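Long-range contacts in adenylate cyclase-like protein (Chlamydia trachomatis, PDB 3GQS), which is of unknown function, but carries an FHA domain, a fold that often recognises phosphothreonine peptides, and probably belongs to a type III secretion inner-membrane component: residues Ser3-Lys8 with Phe97-Tyr102; Lys25-Gly30 with Ile52-Asp57; Gln48-Ile53 with Val60-Leu65; Val71-Arg76 with Ala86-Ala91. All blocks are in the same frame, centred on the assembly; numbering follows the deposited sequence.

Contact 1: residues Ser3-Lys8 with Phe97-Tyr102; sequences SRFLLK and FLLVDY
Arg4-Lys8 and Phe97-Tyr102 pair as antiparallel neighbours, joining the first and last strands in one sheet of the FHA beta sandwich and bringing the two chain ends together. Six backbone hydrogen bonds, two to each pair, join Arg4-Tyr102, Leu6-Val100 and Lys8-Leu98. Towards the core, Leu7 CD1 sits over a face of the Phe97 ring, 4.0 Å from its centroid, a CH-pi contact, and Phe5 CD1 meets Leu99 CD1 at 3.7 Å. Near the termini the Asp101 carboxylate stacks on one face of the Phe5 ring, the planes 12° apart and OD1 over the ring centre. CG of Asp101 is anti to the backbone N (chi1 -175°), which brings OD1 to Ser3 OG at 2.9 Å; the hydroxyl donates to the syn lone pair of OD1. On the other side, Leu6 CD1 abuts the edge of Tyr102 at CD1 (3.5 Å), and Lys8 runs alongside Leu98, with CG pressed to within 3.5 Å of CD1. One water accepts from Lys8 NZ and hydrogen-bonds Tyr102 OH (2.6 Å). The Phe5, Leu7 and Leu99 side is thus apolar until its terminal end, where Asp101 takes the Ser3 hydroxyl, whereas the Leu6 side mixes aliphatic contacts with a water link.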
loop_
_atom_site.group_PDB
_atom_site.type_symbol
_atom_site.label_atom_id
_atom_site.label_comp_id
_atom_site.label_asym_id
_atom_site.label_seq_id
_atom_site.Cartn_x
_atom_site.Cartn_y
_atom_site.Cartn_z
ATOM N N SER A 3 12.135 14.331 -0.014
ATOM C CA SER A 3 12.255 13.099 -0.886
ATOM C C SER A 3 10.892 12.602 -1.436
ATOM O O SER A 3 9.849 12.852 -0.863
ATOM C CB SER A 3 12.998 11.984 -0.146
ATOM O OG SER A 3 12.140 11.237 0.705
ATOM N N ARG A 4 10.954 11.858 -2.531
ATOM C CA ARG A 4 9.793 11.535 -3.392
ATOM C C ARG A 4 9.438 10.039 -3.404
ATOM O O ARG A 4 10.191 9.226 -3.928
ATOM C CB ARG A 4 10.152 11.994 -4.804
ATOM C CG ARG A 4 9.067 11.974 -5.792
ATOM C CD ARG A 4 9.596 12.207 -7.195
ATOM N NE ARG A 4 8.513 12.127 -8.171
ATOM C CZ ARG A 4 7.613 13.084 -8.393
ATOM N NH1 ARG A 4 6.688 12.887 -9.311
ATOM N NH2 ARG A 4 7.657 14.256 -7.732
ATOM N N PHE A 5 8.293 9.683 -2.832
ATOM C CA PHE A 5 7.853 8.272 -2.775
ATOM C C PHE A 5 6.878 7.944 -3.891
ATOM O O PHE A 5 6.018 8.739 -4.210
ATOM C CB PHE A 5 7.124 7.927 -1.473
ATOM C CG PHE A 5 7.988 7.981 -0.236
ATOM C CD1 PHE A 5 8.729 6.864 0.164
ATOM C CD2 PHE A 5 8.021 9.143 0.564
ATOM C CE1 PHE A 5 9.533 6.907 1.337
ATOM C CE2 PHE A 5 8.790 9.189 1.713
ATOM C CZ PHE A 5 9.555 8.068 2.107
ATOM N N LEU A 6 6.978 6.723 -4.395
ATOM C CA LEU A 6 6.035 6.217 -5.395
ATOM C C LEU A 6 5.624 4.810 -5.019
ATOM O O LEU A 6 6.422 4.042 -4.525
ATOM C CB LEU A 6 6.629 6.269 -6.829
ATOM C CG LEU A 6 6.807 7.672 -7.428
ATOM C CD1 LEU A 6 8.311 8.118 -7.403
ATOM C CD2 LEU A 6 6.201 7.742 -8.838
ATOM N N LEU A 7 4.373 4.472 -5.253
ATOM C CA LEU A 7 3.921 3.150 -4.988
ATOM C C LEU A 7 3.976 2.432 -6.347
ATOM O O LEU A 7 3.363 2.882 -7.303
ATOM C CB LEU A 7 2.495 3.148 -4.393
ATOM C CG LEU A 7 1.930 1.752 -4.036
ATOM C CD1 LEU A 7 0.914 1.768 -2.951
ATOM C CD2 LEU A 7 1.311 1.116 -5.215
ATOM N N LYS A 8 4.746 1.374 -6.460
ATOM C CA LYS A 8 4.662 0.608 -7.733
ATOM C C LYS A 8 4.050 -0.780 -7.511
ATOM O O LYS A 8 4.464 -1.515 -6.638
ATOM C CB LYS A 8 5.966 0.582 -8.540
ATOM C CG LYS A 8 7.160 0.136 -7.865
ATOM C CD LYS A 8 8.363 -0.048 -8.851
ATOM C CE LYS A 8 8.823 1.268 -9.534
ATOM N NZ LYS A 8 10.041 1.119 -10.411
ATOM N N PHE A 97 3.211 -5.097 -4.034
ATOM C CA PHE A 97 3.682 -3.739 -4.317
ATOM C C PHE A 97 4.787 -3.292 -3.413
ATOM O O PHE A 97 5.099 -3.920 -2.394
ATOM C CB PHE A 97 2.544 -2.741 -4.309
ATOM C CG PHE A 97 2.027 -2.382 -2.942
ATOM C CD1 PHE A 97 2.671 -1.406 -2.168
ATOM C CD2 PHE A 97 0.875 -2.962 -2.462
ATOM C CE1 PHE A 97 2.175 -1.007 -0.934
ATOM C CE2 PHE A 97 0.383 -2.587 -1.210
ATOM C CZ PHE A 97 1.045 -1.587 -0.444
ATOM N N LEU A 98 5.428 -2.218 -3.812
ATOM C CA LEU A 98 6.441 -1.605 -2.947
ATOM C C LEU A 98 6.577 -0.127 -3.185
ATOM O O LEU A 98 6.053 0.408 -4.175
ATOM C CB LEU A 98 7.808 -2.296 -3.054
ATOM C CG LEU A 98 8.643 -2.260 -4.317
ATOM C CD1 LEU A 98 8.750 -0.916 -4.984
ATOM C CD2 LEU A 98 9.992 -2.736 -3.864
ATOM N N LEU A 99 7.222 0.510 -2.223
ATOM C CA LEU A 99 7.526 1.915 -2.300
ATOM C C LEU A 99 8.944 2.032 -2.734
ATOM O O LEU A 99 9.826 1.347 -2.237
ATOM C CB LEU A 99 7.402 2.682 -0.957
ATOM C CG LEU A 99 5.999 2.950 -0.403
ATOM C CD1 LEU A 99 5.994 4.319 0.285
ATOM C CD2 LEU A 99 4.871 2.866 -1.499
ATOM N N VAL A 100 9.120 2.946 -3.666
ATOM C CA VAL A 100 10.414 3.469 -3.987
ATOM C C VAL A 100 10.501 4.914 -3.517
ATOM O O VAL A 100 9.490 5.636 -3.420
ATOM C CB VAL A 100 10.708 3.333 -5.474
ATOM C CG1 VAL A 100 10.955 1.864 -5.770
ATOM C CG2 VAL A 100 9.565 3.946 -6.309
ATOM N N ASP A 101 11.721 5.305 -3.213
ATOM C CA ASP A 101 12.037 6.653 -2.736
ATOM C C ASP A 101 13.178 7.202 -3.598
ATOM O O ASP A 101 14.200 6.555 -3.789
ATOM C CB ASP A 101 12.441 6.623 -1.264
ATOM C CG ASP A 101 12.675 8.008 -0.670
ATOM O OD1 ASP A 101 12.098 9.019 -1.102
ATOM O OD2 ASP A 101 13.448 8.085 0.286
ATOM N N TYR A 102 12.941 8.366 -4.172
ATOM C CA TYR A 102 13.950 9.107 -4.904
ATOM C C TYR A 102 14.408 10.205 -3.953
ATOM O O TYR A 102 13.695 11.178 -3.734
ATOM C CB TYR A 102 13.386 9.681 -6.210
ATOM C CG TYR A 102 13.081 8.618 -7.261
ATOM C CD1 TYR A 102 11.819 8.016 -7.345
ATOM C CD2 TYR A 102 14.063 8.210 -8.166
ATOM C CE1 TYR A 102 11.553 7.034 -8.311
ATOM C CE2 TYR A 102 13.810 7.265 -9.133
ATOM C CZ TYR A 102 12.565 6.668 -9.194
ATOM O OH TYR A 102 12.340 5.712 -10.145
HETATM O O HOH W 1 10.322 4.034 -9.998
#

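Contact 2: residues Lys25-Gly30 with Ile52-Asp57; sequences KTYIVG and IIIGND
Tyr27 and Ile52 form a hydrogen-bonded antiparallel pair in the second sheet of the FHA beta sandwich, where the start of strand 26-30 runs beside the end of strand 50-54. Their reciprocal backbone bonds are both 2.8 Å between N of one residue and O of the other, and Ile54 N adds a nearly straight bond (171°) to Lys25 O. The Tyr27 side chain leaves the sheet on the inward side. Its CB lies 4.2 Å from Ile52 O, the carbonyl that already accepts from Tyr27 N. CG is anti to the carbonyl carbon (chi1 -64°), which turns the ring along the strand towards Ile54. There CD2 and CE2 both reach Ile54 CD1, each at 4.1 Å, while Ile52 O lies at the ring edge, close to its plane. At the tip, OH is hydrogen-bonded to the backbone N of Asp22, so the polar end of a buried ring is satisfied by the loop before this strand. Leu21 of strand 18-21 touches Tyr27, Ile52 and Ile54, linking this side to the opposing sheet. Further along the same inward side, CD1 of Ile52 meets CG2 of Val29 at 4.0 Å. The outward side is more exposed: Thr26 and Ile53, a non-hydrogen-bonded pair, project side by side, with Lys51 also against Thr26. Ile53 CG1 touches both branches of the threonine, 3.7 Å from Thr26 OG1 and equally 3.7 Å from Thr26 CG2.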
loop_
_atom_site.group_PDB
_atom_site.type_symbol
_atom_site.label_atom_id
_atom_site.label_comp_id
_atom_site.label_asym_id
_atom_site.label_seq_id
_atom_site.Cartn_x
_atom_site.Cartn_y
_atom_site.Cartn_z
ATOM N N LYS A 25 0.170 13.007 3.098
ATOM C CA LYS A 25 -1.123 12.475 2.626
ATOM C C LYS A 25 -1.288 11.033 2.966
ATOM O O LYS A 25 -0.326 10.327 3.220
ATOM C CB LYS A 25 -1.328 12.748 1.137
ATOM C CG LYS A 25 -1.231 14.267 0.841
ATOM C CD LYS A 25 -2.301 14.779 -0.093
ATOM C CE LYS A 25 -2.278 16.317 -0.186
ATOM N NZ LYS A 25 -1.275 16.783 -1.236
ATOM N N THR A 26 -2.541 10.618 2.949
ATOM C CA THR A 26 -2.982 9.266 3.278
ATOM C C THR A 26 -3.679 8.686 2.050
ATOM O O THR A 26 -4.478 9.361 1.433
ATOM C CB THR A 26 -4.009 9.308 4.407
ATOM O OG1 THR A 26 -3.434 9.975 5.561
ATOM C CG2 THR A 26 -4.519 7.911 4.779
ATOM N N TYR A 27 -3.402 7.418 1.733
ATOM C CA TYR A 27 -3.977 6.788 0.544
ATOM C C TYR A 27 -4.543 5.414 0.898
ATOM O O TYR A 27 -3.926 4.619 1.526
ATOM C CB TYR A 27 -2.909 6.605 -0.552
ATOM C CG TYR A 27 -2.330 7.897 -1.100
ATOM C CD1 TYR A 27 -2.709 8.392 -2.329
ATOM C CD2 TYR A 27 -1.344 8.562 -0.411
ATOM C CE1 TYR A 27 -2.148 9.552 -2.823
ATOM C CE2 TYR A 27 -0.810 9.736 -0.894
ATOM C CZ TYR A 27 -1.219 10.235 -2.072
ATOM O OH TYR A 27 -0.641 11.428 -2.521
ATOM N N ILE A 28 -5.732 5.154 0.469
ATOM C CA ILE A 28 -6.370 3.883 0.747
ATOM C C ILE A 28 -6.193 2.996 -0.475
ATOM O O ILE A 28 -6.457 3.420 -1.565
ATOM C CB ILE A 28 -7.844 4.095 1.004
ATOM C CG1 ILE A 28 -8.020 4.984 2.285
ATOM C CG2 ILE A 28 -8.573 2.782 1.150
ATOM C CD1 ILE A 28 -9.495 5.470 2.510
ATOM N N VAL A 29 -5.739 1.785 -0.257
ATOM C CA VAL A 29 -5.544 0.824 -1.358
ATOM C C VAL A 29 -6.688 -0.216 -1.238
ATOM O O VAL A 29 -6.874 -0.787 -0.215
ATOM C CB VAL A 29 -4.149 0.143 -1.307
ATOM C CG1 VAL A 29 -3.953 -0.933 -2.521
ATOM C CG2 VAL A 29 -3.045 1.189 -1.315
ATOM N N GLY A 30 -7.458 -0.401 -2.279
ATOM C CA GLY A 30 -8.502 -1.413 -2.245
ATOM C C GLY A 30 -9.035 -1.727 -3.624
ATOM O O GLY A 30 -8.534 -1.206 -4.608
ATOM N N ILE A 52 -2.055 3.936 3.562
ATOM C CA ILE A 52 -0.647 4.327 3.543
ATOM C C ILE A 52 -0.574 5.800 3.881
ATOM O O ILE A 52 -1.143 6.629 3.215
ATOM C CB ILE A 52 0.032 4.032 2.151
ATOM C CG1 ILE A 52 -0.123 2.553 1.810
ATOM C CG2 ILE A 52 1.537 4.505 2.110
ATOM C CD1 ILE A 52 0.434 2.170 0.386
ATOM N N ILE A 53 0.099 6.093 4.969
ATOM C CA ILE A 53 0.183 7.443 5.496
ATOM C C ILE A 53 1.587 7.937 5.325
ATOM O O ILE A 53 2.527 7.394 5.887
ATOM C CB ILE A 53 -0.209 7.470 6.981
ATOM C CG1 ILE A 53 -1.706 7.164 7.123
ATOM C CG2 ILE A 53 0.125 8.851 7.642
ATOM C CD1 ILE A 53 -2.030 6.286 8.306
ATOM N N ILE A 54 1.747 8.968 4.531
ATOM C CA ILE A 54 3.079 9.541 4.346
ATOM C C ILE A 54 3.151 10.734 5.260
ATOM O O ILE A 54 2.416 11.698 5.100
ATOM C CB ILE A 54 3.400 9.906 2.898
ATOM C CG1 ILE A 54 3.511 8.599 2.060
ATOM C CG2 ILE A 54 4.738 10.643 2.813
ATOM C CD1 ILE A 54 2.360 8.355 1.290
ATOM N N GLY A 55 4.011 10.618 6.260
ATOM C CA GLY A 55 4.224 11.688 7.211
ATOM C C GLY A 55 4.984 12.792 6.517
ATOM O O GLY A 55 5.493 12.628 5.420
ATOM N N ASN A 56 5.064 13.936 7.163
ATOM C CA ASN A 56 5.729 15.057 6.551
ATOM C C ASN A 56 7.250 14.978 6.597
ATOM O O ASN A 56 7.916 15.828 6.009
ATOM C CB ASN A 56 5.214 16.368 7.149
ATOM C CG ASN A 56 3.877 16.749 6.556
ATOM O OD1 ASN A 56 3.719 16.792 5.291
ATOM N ND2 ASN A 56 2.879 16.970 7.432
ATOM N N ASP A 57 7.796 13.947 7.235
ATOM C CA ASP A 57 9.252 13.864 7.414
ATOM C C ASP A 57 9.942 12.608 6.857
ATOM O O ASP A 57 10.823 12.044 7.496
ATOM C CB ASP A 57 9.608 14.044 8.906
#

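Contact 3: residues Gln48-Ile53 with Val60-Leu65; sequences QHAKII and VLIEDL
On the Val60-Leu65 side the flat groups are the carboxylates of Glu63 and Asp64, each turning one oxygen to Gln48-Ile53. Glu63 OE1 lies 3.6 Å from Lys51 CE, the two chains side by side; their charges would probably attract, although Lys51 NZ, 4.6 Å from Glu63 OE1, is not in contact. Asp64 OD1 comes within 3.1 Å of His49 O, two acceptors that do not bond; Ser67 OG holds OD1. The His49 side chain leaves the backbone away from Val60-Leu65, and its imidazole is hydrogen-bonded at both nitrogens, NE2 to Gly70 O and ND1 to Ser46 N. This fits the SxxH signature of FHA domains, whose histidine typically braces the phosphopeptide loops. Backbone bonds close the hairpin, although Glu63 N to Lys51 O is weak (126°). At the open end, Leu65 N to His49 O at 2.9 Å comes from above the carbonyl plane. Leu65 folds back, with CD2 3.8 Å from Lys51 CB and CD1 beside Gln48. On the buried side, Ile52 CG2 packs on Val60 CG1 at 3.7 Å. Strands 26-30 and 81-83 flank the hairpin, His49 and Ala50 forming a classic beta bulge opposite Val29, and strand 90-92 packs across Ala50 and Ile62.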
loop_
_atom_site.group_PDB
_atom_site.type_symbol
_atom_site.label_atom_id
_atom_site.label_comp_id
_atom_site.label_asym_id
_atom_site.label_seq_id
_atom_site.Cartn_x
_atom_site.Cartn_y
_atom_site.Cartn_z
ATOM N N GLN A 48 -11.768 -1.780 0.761
ATOM C CA GLN A 48 -10.670 -0.964 1.284
ATOM C C GLN A 48 -9.831 -1.806 2.213
ATOM O O GLN A 48 -10.285 -2.363 3.174
ATOM C CB GLN A 48 -11.193 0.328 1.968
ATOM C CG GLN A 48 -12.037 0.105 3.246
ATOM C CD GLN A 48 -12.633 1.422 3.746
ATOM O OE1 GLN A 48 -11.919 2.441 3.870
ATOM N NE2 GLN A 48 -13.933 1.423 4.012
ATOM N N HIS A 49 -8.562 -1.896 1.890
ATOM C CA HIS A 49 -7.753 -2.944 2.414
ATOM C C HIS A 49 -6.663 -2.455 3.380
ATOM O O HIS A 49 -6.442 -3.024 4.448
ATOM C CB HIS A 49 -7.107 -3.644 1.217
ATOM C CG HIS A 49 -6.446 -4.942 1.573
ATOM N ND1 HIS A 49 -6.857 -6.150 1.054
ATOM C CD2 HIS A 49 -5.404 -5.210 2.393
ATOM C CE1 HIS A 49 -6.115 -7.111 1.582
ATOM N NE2 HIS A 49 -5.215 -6.566 2.391
ATOM N N ALA A 50 -5.951 -1.435 2.928
ATOM C CA ALA A 50 -4.740 -0.943 3.570
ATOM C C ALA A 50 -4.739 0.558 3.390
ATOM O O ALA A 50 -5.251 1.065 2.420
ATOM C CB ALA A 50 -3.457 -1.537 2.928
ATOM N N LYS A 51 -4.104 1.238 4.332
ATOM C CA LYS A 51 -3.963 2.669 4.270
ATOM C C LYS A 51 -2.516 3.028 4.399
ATOM O O LYS A 51 -1.832 2.461 5.205
ATOM C CB LYS A 51 -4.751 3.333 5.387
ATOM C CG LYS A 51 -4.988 4.763 5.068
ATOM C CD LYS A 51 -6.429 5.260 5.382
ATOM C CE LYS A 51 -6.738 5.287 6.788
ATOM N NZ LYS A 51 -8.234 5.577 6.970
ATOM N N ILE A 52 -2.055 3.936 3.562
ATOM C CA ILE A 52 -0.647 4.327 3.543
ATOM C C ILE A 52 -0.574 5.800 3.881
ATOM O O ILE A 52 -1.143 6.629 3.215
ATOM C CB ILE A 52 0.032 4.032 2.151
ATOM C CG1 ILE A 52 -0.123 2.553 1.810
ATOM C CG2 ILE A 52 1.537 4.505 2.110
ATOM C CD1 ILE A 52 0.434 2.170 0.386
ATOM N N ILE A 53 0.099 6.093 4.969
ATOM C CA ILE A 53 0.183 7.443 5.496
ATOM C C ILE A 53 1.587 7.937 5.325
ATOM O O ILE A 53 2.527 7.394 5.887
ATOM C CB ILE A 53 -0.209 7.470 6.981
ATOM C CG1 ILE A 53 -1.706 7.164 7.123
ATOM C CG2 ILE A 53 0.125 8.851 7.642
ATOM C CD1 ILE A 53 -2.030 6.286 8.306
ATOM N N VAL A 60 6.982 6.592 6.574
ATOM C CA VAL A 60 5.758 6.004 6.074
ATOM C C VAL A 60 5.177 4.994 7.043
ATOM O O VAL A 60 5.889 4.222 7.650
ATOM C CB VAL A 60 5.956 5.328 4.695
ATOM C CG1 VAL A 60 4.619 4.935 4.113
ATOM C CG2 VAL A 60 6.647 6.251 3.731
ATOM N N LEU A 61 3.854 4.999 7.149
ATOM C CA LEU A 61 3.160 3.996 7.946
ATOM C C LEU A 61 2.184 3.260 7.077
ATOM O O LEU A 61 1.592 3.803 6.150
ATOM C CB LEU A 61 2.414 4.635 9.125
ATOM C CG LEU A 61 3.281 5.198 10.268
ATOM C CD1 LEU A 61 2.521 6.306 11.078
ATOM C CD2 LEU A 61 3.774 4.089 11.222
ATOM N N ILE A 62 2.006 1.998 7.366
ATOM C CA ILE A 62 0.989 1.243 6.678
ATOM C C ILE A 62 0.119 0.630 7.740
ATOM O O ILE A 62 0.548 0.341 8.845
ATOM C CB ILE A 62 1.555 0.157 5.759
ATOM C CG1 ILE A 62 0.407 -0.582 5.060
ATOM C CG2 ILE A 62 2.456 -0.798 6.554
ATOM C CD1 ILE A 62 0.740 -1.067 3.621
ATOM N N GLU A 63 -1.123 0.421 7.353
ATOM C CA GLU A 63 -2.177 0.098 8.277
ATOM C C GLU A 63 -3.142 -0.846 7.603
ATOM O O GLU A 63 -3.500 -0.637 6.464
ATOM C CB GLU A 63 -2.880 1.418 8.557
ATOM C CG GLU A 63 -3.801 1.422 9.627
ATOM C CD GLU A 63 -4.128 2.861 10.020
ATOM O OE1 GLU A 63 -4.733 3.587 9.197
ATOM O OE2 GLU A 63 -3.724 3.250 11.121
ATOM N N ASP A 64 -3.578 -1.846 8.324
ATOM C CA ASP A 64 -4.599 -2.764 7.836
ATOM C C ASP A 64 -6.016 -2.271 8.168
ATOM O O ASP A 64 -6.300 -1.961 9.297
ATOM C CB ASP A 64 -4.365 -4.138 8.454
ATOM C CG ASP A 64 -5.279 -5.202 7.878
ATOM O OD1 ASP A 64 -6.037 -4.917 6.913
ATOM O OD2 ASP A 64 -5.237 -6.331 8.382
ATOM N N LEU A 65 -6.893 -2.204 7.169
ATOM C CA LEU A 65 -8.262 -1.672 7.360
ATOM C C LEU A 65 -9.314 -2.763 7.511
ATOM O O LEU A 65 -10.316 -2.762 6.815
ATOM C CB LEU A 65 -8.662 -0.765 6.198
ATOM C CG LEU A 65 -7.734 0.407 5.864
ATOM C CD1 LEU A 65 -8.260 1.047 4.589
ATOM C CD2 LEU A 65 -7.644 1.418 7.025
#

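Contact 4: residues Val71-Arg76 with Ala86-Ala91; sequences VIVEGR and ANQVVA
Ile72 and Ala91 are the closely bound part of this antiparallel pairing, whereas the end at Glu74, Arg76 and Gln88 is looser and more exposed. Two backbone bonds join the pair, Ala91 N to Ile72 O being short at 2.7 Å, and Ile72 CB lies 3.8 Å from Ala91 CB. On the buried side, Val90 spreads its methyls: CG1 meets Val71 CG1 at 4.0 Å and CG2 meets Val73 CG2. Beyond Val73 the chain reverses in a type I' beta turn ending at Arg76. Glu74 N still reaches Val89 O (2.9 Å, 172°), and a bend at chi2 (-100°) returns the carboxylate to the same residue: OE2 accepts from Val89 N at 3.1 Å through its anti lone pair. Glu74 thus grips Val89 by backbone and side chain. Its chain crosses Gln88 at about a right angle, and Gln88 OE1 is bonded to Ser85 N. Arg76 approaches loosely: Gln88 NE2 lies at the guanidinium edge 3.7 Å from Arg76 NH1, two donors in van der Waals contact without a hydrogen bond, and Val73 O lies above one face, offset toward its rim. Strand 90-92 lies between 72-73 and 95-102, and Ile62 of the opposing sheet packs under Val71 and Val90.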
loop_
_atom_site.group_PDB
_atom_site.type_symbol
_atom_site.label_atom_id
_atom_site.label_comp_id
_atom_site.label_asym_id
_atom_site.label_seq_id
_atom_site.Cartn_x
_atom_site.Cartn_y
_atom_site.Cartn_z
ATOM N N VAL A 71 -2.460 -7.730 5.714
ATOM C CA VAL A 71 -1.422 -6.941 5.054
ATOM C C VAL A 71 -0.087 -7.549 5.452
ATOM O O VAL A 71 0.236 -7.606 6.640
ATOM C CB VAL A 71 -1.487 -5.463 5.452
ATOM C CG1 VAL A 71 -0.246 -4.733 4.923
ATOM C CG2 VAL A 71 -2.765 -4.813 4.924
ATOM N N ILE A 72 0.637 -8.058 4.457
ATOM C CA ILE A 72 1.905 -8.781 4.664
ATOM C C ILE A 72 3.037 -7.906 4.186
ATOM O O ILE A 72 3.039 -7.468 3.033
ATOM C CB ILE A 72 2.007 -10.110 3.855
ATOM C CG1 ILE A 72 0.967 -11.124 4.323
ATOM C CG2 ILE A 72 3.425 -10.738 3.982
ATOM C CD1 ILE A 72 1.401 -12.561 4.092
ATOM N N VAL A 73 3.986 -7.627 5.083
ATOM C CA VAL A 73 5.203 -6.902 4.698
ATOM C C VAL A 73 6.384 -7.880 4.850
ATOM O O VAL A 73 6.593 -8.499 5.906
ATOM C CB VAL A 73 5.415 -5.551 5.489
ATOM C CG1 VAL A 73 6.614 -4.765 4.914
ATOM C CG2 VAL A 73 4.170 -4.680 5.418
ATOM N N GLU A 74 7.119 -8.047 3.762
ATOM C CA GLU A 74 8.332 -8.889 3.746
ATOM C C GLU A 74 8.104 -10.151 4.549
ATOM O O GLU A 74 8.841 -10.451 5.513
ATOM C CB GLU A 74 9.497 -8.113 4.351
ATOM C CG GLU A 74 9.872 -6.840 3.617
ATOM C CD GLU A 74 11.070 -7.010 2.709
ATOM O OE1 GLU A 74 12.080 -7.506 3.202
ATOM O OE2 GLU A 74 11.002 -6.648 1.514
ATOM N N GLY A 75 7.042 -10.862 4.206
ATOM C CA GLY A 75 6.745 -12.137 4.880
ATOM C C GLY A 75 6.062 -12.118 6.236
ATOM O O GLY A 75 5.836 -13.181 6.798
ATOM N N ARG A 76 5.726 -10.953 6.784
ATOM C CA ARG A 76 5.044 -10.921 8.100
ATOM C C ARG A 76 3.717 -10.153 8.071
ATOM O O ARG A 76 3.642 -9.060 7.540
ATOM C CB ARG A 76 5.973 -10.400 9.208
ATOM C CG ARG A 76 5.932 -8.913 9.454
ATOM C CD ARG A 76 7.201 -8.367 10.125
ATOM N NE ARG A 76 7.395 -6.983 9.654
ATOM C CZ ARG A 76 8.182 -6.607 8.637
ATOM N NH1 ARG A 76 8.235 -5.324 8.298
ATOM N NH2 ARG A 76 8.936 -7.484 7.966
ATOM N N ALA A 86 11.149 2.238 2.299
ATOM C CA ALA A 86 11.451 2.117 0.874
ATOM C C ALA A 86 11.959 0.669 0.588
ATOM O O ALA A 86 12.595 0.049 1.419
ATOM C CB ALA A 86 12.489 3.189 0.429
ATOM N N ASN A 87 11.577 0.149 -0.566
ATOM C CA ASN A 87 12.083 -1.123 -1.127
ATOM C C ASN A 87 11.559 -2.390 -0.439
ATOM O O ASN A 87 12.070 -3.466 -0.680
ATOM C CB ASN A 87 13.635 -1.161 -1.166
ATOM C CG ASN A 87 14.262 0.092 -1.769
ATOM O OD1 ASN A 87 15.411 0.410 -1.467
ATOM N ND2 ASN A 87 13.533 0.796 -2.603
ATOM N N GLN A 88 10.536 -2.257 0.401
ATOM C CA GLN A 88 9.947 -3.401 1.120
ATOM C C GLN A 88 8.686 -3.942 0.405
ATOM O O GLN A 88 7.717 -3.241 0.288
ATOM C CB GLN A 88 9.543 -2.980 2.549
ATOM C CG GLN A 88 10.661 -2.899 3.585
ATOM C CD GLN A 88 10.111 -2.687 5.003
ATOM O OE1 GLN A 88 9.349 -1.748 5.260
ATOM N NE2 GLN A 88 10.488 -3.565 5.927
ATOM N N VAL A 89 8.702 -5.193 -0.059
ATOM C CA VAL A 89 7.508 -5.800 -0.683
ATOM C C VAL A 89 6.322 -5.925 0.317
ATOM O O VAL A 89 6.451 -6.476 1.396
ATOM C CB VAL A 89 7.784 -7.184 -1.327
ATOM C CG1 VAL A 89 6.527 -7.712 -2.021
ATOM C CG2 VAL A 89 8.975 -7.112 -2.339
ATOM N N VAL A 90 5.194 -5.351 -0.072
ATOM C CA VAL A 90 3.900 -5.524 0.585
ATOM C C VAL A 90 2.975 -6.415 -0.269
ATOM O O VAL A 90 2.756 -6.138 -1.444
ATOM C CB VAL A 90 3.160 -4.177 0.814
ATOM C CG1 VAL A 90 1.861 -4.440 1.556
ATOM C CG2 VAL A 90 4.050 -3.169 1.613
ATOM N N ALA A 91 2.434 -7.454 0.356
ATOM C CA ALA A 91 1.448 -8.355 -0.248
ATOM C C ALA A 91 0.009 -8.049 0.286
ATOM O O ALA A 91 -0.239 -8.074 1.488
ATOM C CB ALA A 91 1.816 -9.804 0.065
#

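How the contacts relate
Contacts 2 and 3 share Ile52 and Ile53 and build one sheet around strand 50-54; contacts 1 and 4 belong to the other, linked through strands 90-92 and 95-102. The sheets meet through their apolar inner sides: Ile52 CD1 touches Leu7 and Phe97 of contact 1, Val60 touches Phe5 and Leu99, and Val71 of contact 4 packs against His49, Ala50 and Ile62 of contact 3. Contacts 2 and 4 do not touch. Contact 3 lies closest to the chain centre and adds carboxylates and a histidine held by neighbouring loops; contacts 1 and 4 carry polar side-chain chemistry on their more exposed parts, whereas contact 2 relies on backbone bonds and apolar packing, including the Tyr27 ring.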